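Lipoprotein (PDB 3O0Y) is of unknown function but is a putative bacterial lipoprotein of the DUF885 family, which is grouped with the MA clan of metallopeptidases. Local coordinates at residues Q304-G309 and V510-H515. Residues are numbered along the deposited sequence; the frame is centred on the assembly and turned at random.
Sequences QIHQIG and VDTGLH
T512 OG1 is the polar atom at the centre of this contact, held within its own helix while H306 packs against it. The hydroxyl shares its one hydrogen between the carbonyl oxygens of L508 and V509, one turn back. A chi1 of 54° folds OG1 back over its own backbone, toward those carbonyls, and turns CG2 toward I305. H306 CB lies 3.4 Å from T512 OG1. The H306 imidazole comes edge-on, with the hydroxyl near the ring plane, and extends past T512 to the backbone of G513. It is probably turned over in the model, so which ring atom faces the hydroxyl is uncertain. With H306 cut back to an alanine, a gap would probably open against T512 and G513. On the other branch, T512 CG2 meets I305 CG2 at 3.8 Å. I292 and Y288 of helix 284-296 border this apolar patch, touching I305 and T512 respectively. The two backbones come nearest at H306 and T512, whose CA atoms are 5.9 Å apart. The segment axes approach to 8.9 Å at 142°, a roughly antiparallel helix pair that joins helix 302-326 to the C-terminal end of helix 491-515 in this mainly helical protein of the DUF885 family.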
ATOM      1  N   GLN A 304      21.499  -6.165 -10.887  1.00  8.42           N
ATOM      2  CA  GLN A 304      21.794  -4.727 -10.817  1.00  7.62           C
ATOM      3  C   GLN A 304      21.086  -4.029  -9.634  1.00  7.15           C
ATOM      4  O   GLN A 304      21.670  -3.118  -9.033  1.00  8.02           O
ATOM      5  CB  GLN A 304      21.397  -4.071 -12.102  1.00  8.93           C
ATOM      6  CG  GLN A 304      22.290  -4.497 -13.292  1.00 10.92           C
ATOM      7  CD  GLN A 304      21.736  -4.026 -14.654  1.00 14.58           C
ATOM      8  OE1 GLN A 304      20.575  -4.237 -14.978  1.00 12.22           O
ATOM      9  NE2 GLN A 304      22.588  -3.356 -15.440  1.00 20.70           N
ATOM     10  N   ILE A 305      19.833  -4.414  -9.401  1.00  8.00           N
ATOM     11  CA  ILE A 305      19.039  -3.843  -8.313  1.00  7.82           C
ATOM     12  C   ILE A 305      19.668  -4.228  -6.963  1.00  7.30           C
ATOM     13  O   ILE A 305      19.805  -3.408  -6.076  1.00  7.43           O
ATOM     14  CB  ILE A 305      17.553  -4.260  -8.409  1.00  7.83           C
ATOM     15  CG1 ILE A 305      16.959  -3.685  -9.706  1.00 11.60           C
ATOM     16  CG2 ILE A 305      16.758  -3.742  -7.142  1.00  7.53           C
ATOM     17  CD1 ILE A 305      15.607  -4.267 -10.099  1.00  9.29           C
ATOM     18  N   HIS A 306      20.050  -5.497  -6.835  1.00  7.47           N
ATOM     19  CA  HIS A 306      20.760  -5.981  -5.621  1.00  6.33           C
ATOM     20  C   HIS A 306      21.972  -5.175  -5.329  1.00  7.32           C
ATOM     21  O   HIS A 306      22.188  -4.751  -4.213  1.00  7.67           O
ATOM     22  CB  HIS A 306      21.098  -7.486  -5.826  1.00  5.93           C
ATOM     23  CG  HIS A 306      21.397  -8.241  -4.563  1.00  8.06           C
ATOM     24  ND1 HIS A 306      22.685  -8.543  -4.157  1.00 21.24           N
ATOM     25  CD2 HIS A 306      20.578  -8.781  -3.636  1.00  3.92           C
ATOM     26  CE1 HIS A 306      22.634  -9.235  -3.019  1.00 12.12           C
ATOM     27  NE2 HIS A 306      21.365  -9.422  -2.704  1.00 13.82           N
ATOM     28  N   GLN A 307      22.763  -4.879  -6.373  1.00  6.66           N
ATOM     29  CA  GLN A 307      23.978  -4.087  -6.202  1.00  8.53           C
ATOM     30  C   GLN A 307      23.699  -2.653  -5.855  1.00  8.59           C
ATOM     31  O   GLN A 307      24.435  -2.078  -5.037  1.00  8.22           O
ATOM     32  CB  GLN A 307      24.847  -4.124  -7.469  1.00  8.32           C
ATOM     33  CG  GLN A 307      26.205  -3.546  -7.331  1.00 10.75           C
ATOM     34  CD  GLN A 307      27.056  -4.320  -6.329  1.00 16.82           C
ATOM     35  OE1 GLN A 307      27.156  -5.540  -6.427  1.00 15.44           O
ATOM     36  NE2 GLN A 307      27.524  -3.656  -5.287  1.00 13.53           N
ATOM     37  N   ILE A 308      22.634  -2.075  -6.402  1.00  8.40           N
ATOM     38  CA  ILE A 308      22.264  -0.733  -6.021  1.00  8.21           C
ATOM     39  C   ILE A 308      21.900  -0.746  -4.527  1.00  6.45           C
ATOM     40  O   ILE A 308      22.303   0.157  -3.766  1.00  9.36           O
ATOM     41  CB  ILE A 308      21.073  -0.219  -6.824  1.00 10.23           C
ATOM     42  CG1 ILE A 308      21.479   0.008  -8.296  1.00 10.84           C
ATOM     43  CG2 ILE A 308      20.501   1.026  -6.138  1.00 10.56           C
ATOM     44  CD1 ILE A 308      20.206   0.209  -9.189  1.00 13.36           C
ATOM     45  N   GLY A 309      21.182  -1.775  -4.094  1.00  7.72           N
ATOM     46  CA  GLY A 309      20.908  -1.961  -2.678  1.00  8.23           C
ATOM     47  C   GLY A 309      22.161  -2.031  -1.809  1.00  7.99           C
ATOM     48  O   GLY A 309      22.283  -1.331  -0.795  1.00  7.11           O
ATOM     49  N   VAL A 510      17.282  -7.524   0.134  1.00  6.54           N
ATOM     50  CA  VAL A 510      16.594  -8.733   0.599  1.00  6.58           C
ATOM     51  C   VAL A 510      15.476  -9.215  -0.380  1.00  7.43           C
ATOM     52  O   VAL A 510      15.217 -10.435  -0.475  1.00  7.27           O
ATOM     53  CB  VAL A 510      16.034  -8.634   2.073  1.00  8.57           C
ATOM     54  CG1 VAL A 510      17.221  -8.455   3.103  1.00 10.45           C
ATOM     55  CG2 VAL A 510      14.990  -7.563   2.213  1.00 10.64           C
ATOM     56  N   ASP A 511      14.795  -8.302  -1.080  1.00  7.57           N
ATOM     57  CA  ASP A 511      13.723  -8.769  -1.986  1.00  7.40           C
ATOM     58  C   ASP A 511      14.362  -9.454  -3.179  1.00  7.34           C
ATOM     59  O   ASP A 511      13.964 -10.566  -3.539  1.00  8.55           O
ATOM     60  CB  ASP A 511      12.845  -7.587  -2.410  1.00  6.33           C
ATOM     61  CG  ASP A 511      11.625  -8.006  -3.198  1.00  7.88           C
ATOM     62  OD1 ASP A 511      10.636  -8.414  -2.570  1.00 11.08           O
ATOM     63  OD2 ASP A 511      11.702  -7.982  -4.440  1.00 11.12           O
ATOM     64  N   THR A 512      15.409  -8.832  -3.739  1.00  5.80           N
ATOM     65  CA  THR A 512      16.149  -9.501  -4.838  1.00  8.78           C
ATOM     66  C   THR A 512      16.867 -10.768  -4.294  1.00  8.84           C
ATOM     67  O   THR A 512      17.017 -11.769  -4.987  1.00 10.30           O
ATOM     68  CB  THR A 512      17.142  -8.584  -5.497  1.00  7.90           C
ATOM     69  OG1 THR A 512      18.042  -7.992  -4.522  1.00  6.82           O
ATOM     70  CG2 THR A 512      16.462  -7.438  -6.234  1.00  8.73           C
ATOM     71  N   GLY A 513      17.340 -10.678  -3.043  1.00  9.23           N
ATOM     72  CA  GLY A 513      17.973 -11.836  -2.338  1.00  7.40           C
ATOM     73  C   GLY A 513      17.076 -13.056  -2.352  1.00  7.90           C
ATOM     74  O   GLY A 513      17.477 -14.113  -2.866  1.00  9.03           O
ATOM     75  N   LEU A 514      15.910 -12.912  -1.766  1.00  6.79           N
ATOM     76  CA  LEU A 514      14.914 -13.990  -1.701  1.00  6.70           C
ATOM     77  C   LEU A 514      14.455 -14.469  -3.069  1.00  7.58           C
ATOM     78  O   LEU A 514      14.355 -15.673  -3.303  1.00  7.42           O
ATOM     79  CB  LEU A 514      13.673 -13.461  -0.973  1.00  7.48           C
ATOM     80  CG  LEU A 514      13.807 -13.257   0.511  1.00  8.59           C
ATOM     81  CD1 LEU A 514      12.687 -12.263   0.983  1.00  8.59           C
ATOM     82  CD2 LEU A 514      13.739 -14.543   1.300  1.00  8.10           C
ATOM     83  N   HIS A 515      14.119 -13.546  -3.958  1.00  6.99           N
ATOM     84  CA  HIS A 515      13.330 -13.915  -5.131  1.00  7.96           C
ATOM     85  C   HIS A 515      14.178 -14.263  -6.353  1.00  9.09           C
ATOM     86  O   HIS A 515      13.694 -14.930  -7.266  1.00 10.26           O
ATOM     87  CB  HIS A 515      12.365 -12.787  -5.460  1.00  8.01           C
ATOM     88  CG  HIS A 515      11.263 -12.666  -4.438  1.00  8.83           C
ATOM     89  ND1 HIS A 515      10.453 -13.739  -4.106  1.00  8.36           N
ATOM     90  CD2 HIS A 515      10.897 -11.651  -3.620  1.00  6.74           C
ATOM     91  CE1 HIS A 515       9.578 -13.354  -3.197  1.00  9.40           C
ATOM     92  NE2 HIS A 515       9.822 -12.086  -2.890  1.00  7.59           N
TER